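Local coordinates for methionine import ATP-binding protein metN 2 (Enterococcus faecalis, PDB 2QSW) that forms the C-terminal NIL domain, an ACT-like alpha/beta fold, of an ATP-binding subunit from a bacterial ABC importer, at residues K24-F30 and G67-L73. Residues are numbered along the deposited sequence; the frame is centred on the assembly and turned at random.
Sequences KIVRLLF and GSLYIQL
Segments 24-30 and 67-73 pair as the two inner strands of the antiparallel ACT-like sheet, joined by eight backbone hydrogen bonds in four reciprocal sets: Lys24 with Leu73, Val26 with Ile71, Leu28 with Leu69, and Phe30 with Gly67. The straightest runs from Leu28 N to Leu69 O (2.8 Å, 171° at the hydrogen). At the non-hydrogen-bonded pairs the strands draw closer, and CA-H...O contacts such as Tyr70 CA to Val26 O (3.3 Å) fill in. On one face Arg27 and Tyr70 run side by side. With CG anti to the backbone N (chi1 179°), the Arg27 chain passes over the phenol, its CG 3.9 Å from the centroid of the Tyr70 ring in a CH-pi contact. Arg27 CD reaches Tyr70 OH (3.4 Å); the chain bends at chi3, and the guanidinium plane stands nearly perpendicular to the ring. A water in the planes of both groups links them, 3.1 Å from Arg27 NH1 and 2.6 Å from Tyr70 OH. The other face is largely apolar: Ile71 CG1 presses tightly on Val26 CG2 (3.4 Å) and also meets Leu28 CD1 (3.7 Å), while Phe30 turns a ring edge to Leu69 CB. Helix 77-89 packs on this face, with Ile84 against Val26 and Leu73 and Leu87 against Leu28. Glu100 and Asn99 of the second subunit hydrogen-bond Arg27 NH2. Lys24, starting from the opposite face, forms a salt bridge with Glu85 of that subunit. Strand 93-96 flanks 24-30, and strand 50-61 flanks 67-73, completing the 2-3-1-4 order.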
loop_
_atom_site.group_PDB
_atom_site.type_symbol
_atom_site.label_atom_id
_atom_site.label_comp_id
_atom_site.label_asym_id
_atom_site.label_seq_id
_atom_site.Cartn_x
_atom_site.Cartn_y
_atom_site.Cartn_z
ATOM N N LYS A 24 4.711 -2.144 -10.132
ATOM C CA LYS A 24 4.595 -2.440 -8.703
ATOM C C LYS A 24 4.133 -3.856 -8.544
ATOM O O LYS A 24 3.331 -4.342 -9.378
ATOM C CB LYS A 24 3.544 -1.520 -8.044
ATOM C CG LYS A 24 3.893 -0.048 -8.050
ATOM C CD LYS A 24 5.150 0.162 -7.235
ATOM C CE LYS A 24 5.246 1.490 -6.574
ATOM N NZ LYS A 24 6.398 1.457 -5.605
ATOM N N ILE A 25 4.611 -4.524 -7.503
ATOM C CA ILE A 25 4.158 -5.865 -7.167
ATOM C C ILE A 25 3.265 -5.779 -5.937
ATOM O O ILE A 25 3.654 -5.201 -4.927
ATOM C CB ILE A 25 5.296 -6.839 -6.963
ATOM C CG1 ILE A 25 6.172 -6.872 -8.234
ATOM C CG2 ILE A 25 4.711 -8.189 -6.633
ATOM C CD1 ILE A 25 7.425 -7.647 -8.062
ATOM N N VAL A 26 2.074 -6.341 -6.050
ATOM C CA VAL A 26 1.062 -6.243 -5.012
ATOM C C VAL A 26 0.572 -7.621 -4.624
ATOM O O VAL A 26 0.513 -8.529 -5.472
ATOM C CB VAL A 26 -0.143 -5.342 -5.408
ATOM C CG1 VAL A 26 0.232 -3.854 -5.450
ATOM C CG2 VAL A 26 -0.746 -5.749 -6.744
ATOM N N ARG A 27 0.205 -7.766 -3.367
ATOM C CA ARG A 27 -0.438 -8.966 -2.861
ATOM C C ARG A 27 -1.911 -8.658 -2.676
ATOM O O ARG A 27 -2.247 -7.687 -2.020
ATOM C CB ARG A 27 0.193 -9.408 -1.548
ATOM C CG ARG A 27 -0.433 -10.656 -0.931
ATOM C CD ARG A 27 0.093 -10.885 0.473
ATOM N NE ARG A 27 -0.467 -9.840 1.340
ATOM C CZ ARG A 27 0.149 -9.231 2.362
ATOM N NH1 ARG A 27 1.380 -9.547 2.758
ATOM N NH2 ARG A 27 -0.517 -8.291 3.027
ATOM N N LEU A 28 -2.772 -9.486 -3.282
ATOM C CA LEU A 28 -4.223 -9.384 -3.241
ATOM C C LEU A 28 -4.692 -10.536 -2.350
ATOM O O LEU A 28 -4.285 -11.678 -2.570
ATOM C CB LEU A 28 -4.840 -9.578 -4.641
ATOM C CG LEU A 28 -4.840 -8.400 -5.646
ATOM C CD1 LEU A 28 -3.418 -7.931 -6.036
ATOM C CD2 LEU A 28 -5.628 -8.803 -6.900
ATOM N N LEU A 29 -5.604 -10.229 -1.419
ATOM C CA LEU A 29 -6.249 -11.253 -0.561
ATOM C C LEU A 29 -7.728 -11.363 -0.869
ATOM O O LEU A 29 -8.411 -10.330 -1.083
ATOM C CB LEU A 29 -6.102 -10.872 0.926
ATOM C CG LEU A 29 -4.678 -10.740 1.433
ATOM C CD1 LEU A 29 -4.640 -10.379 2.967
ATOM C CD2 LEU A 29 -3.829 -11.971 1.073
ATOM N N PHE A 30 -8.223 -12.616 -0.922
ATOM C CA PHE A 30 -9.620 -12.935 -1.242
ATOM C C PHE A 30 -10.146 -13.730 -0.068
ATOM O O PHE A 30 -9.554 -14.730 0.298
ATOM C CB PHE A 30 -9.711 -13.783 -2.521
ATOM C CG PHE A 30 -9.164 -13.069 -3.737
ATOM C CD1 PHE A 30 -9.962 -12.215 -4.483
ATOM C CD2 PHE A 30 -7.835 -13.174 -4.052
ATOM C CE1 PHE A 30 -9.454 -11.524 -5.588
ATOM C CE2 PHE A 30 -7.331 -12.506 -5.176
ATOM C CZ PHE A 30 -8.120 -11.691 -5.920
ATOM N N GLY A 67 -8.010 -16.917 -0.845
ATOM C CA GLY A 67 -6.597 -17.073 -0.938
ATOM C C GLY A 67 -5.848 -15.790 -1.270
ATOM O O GLY A 67 -6.329 -14.712 -0.940
ATOM N N SER A 68 -4.701 -15.938 -1.931
ATOM C CA SER A 68 -3.848 -14.802 -2.235
ATOM C C SER A 68 -3.290 -14.913 -3.651
ATOM O O SER A 68 -3.134 -16.012 -4.203
ATOM C CB SER A 68 -2.707 -14.727 -1.260
ATOM O OG SER A 68 -1.937 -15.891 -1.302
ATOM N N LEU A 69 -2.990 -13.749 -4.205
ATOM C CA LEU A 69 -2.394 -13.633 -5.520
ATOM C C LEU A 69 -1.366 -12.521 -5.457
ATOM O O LEU A 69 -1.693 -11.442 -4.989
ATOM C CB LEU A 69 -3.491 -13.278 -6.507
ATOM C CG LEU A 69 -3.252 -13.450 -7.992
ATOM C CD1 LEU A 69 -2.966 -14.910 -8.384
ATOM C CD2 LEU A 69 -4.494 -12.881 -8.706
ATOM N N TYR A 70 -0.148 -12.789 -5.913
ATOM C CA TYR A 70 0.876 -11.754 -6.067
ATOM C C TYR A 70 0.974 -11.436 -7.573
ATOM O O TYR A 70 1.164 -12.328 -8.419
ATOM C CB TYR A 70 2.215 -12.251 -5.582
ATOM C CG TYR A 70 2.306 -12.475 -4.105
ATOM C CD1 TYR A 70 2.903 -11.536 -3.284
ATOM C CD2 TYR A 70 1.812 -13.641 -3.526
ATOM C CE1 TYR A 70 3.003 -11.738 -1.922
ATOM C CE2 TYR A 70 1.916 -13.873 -2.160
ATOM C CZ TYR A 70 2.520 -12.904 -1.370
ATOM O OH TYR A 70 2.632 -13.121 -0.032
ATOM N N ILE A 71 0.748 -10.185 -7.909
ATOM C CA ILE A 71 0.742 -9.743 -9.272
ATOM C C ILE A 71 1.631 -8.548 -9.492
ATOM O O ILE A 71 1.821 -7.709 -8.587
ATOM C CB ILE A 71 -0.682 -9.402 -9.751
ATOM C CG1 ILE A 71 -1.315 -8.202 -9.075
ATOM C CG2 ILE A 71 -1.608 -10.601 -9.696
ATOM C CD1 ILE A 71 -2.650 -7.802 -9.754
ATOM N N GLN A 72 2.223 -8.486 -10.663
ATOM C CA GLN A 72 2.906 -7.287 -11.126
ATOM C C GLN A 72 1.922 -6.432 -11.933
ATOM O O GLN A 72 1.317 -6.921 -12.885
ATOM C CB GLN A 72 4.134 -7.612 -11.970
ATOM C CG GLN A 72 4.859 -6.390 -12.468
ATOM C CD GLN A 72 5.936 -6.757 -13.482
ATOM O OE1 GLN A 72 5.694 -7.603 -14.362
ATOM N NE2 GLN A 72 7.110 -6.103 -13.399
ATOM N N LEU A 73 1.737 -5.179 -11.514
ATOM C CA LEU A 73 0.991 -4.200 -12.272
ATOM C C LEU A 73 1.941 -3.318 -13.054
ATOM O O LEU A 73 2.867 -2.767 -12.455
ATOM C CB LEU A 73 0.150 -3.304 -11.356
ATOM C CG LEU A 73 -0.942 -4.011 -10.559
ATOM C CD1 LEU A 73 -1.603 -3.084 -9.536
ATOM C CD2 LEU A 73 -1.991 -4.545 -11.517
HETATM O O HOH W 1 3.625 -11.437 1.705
#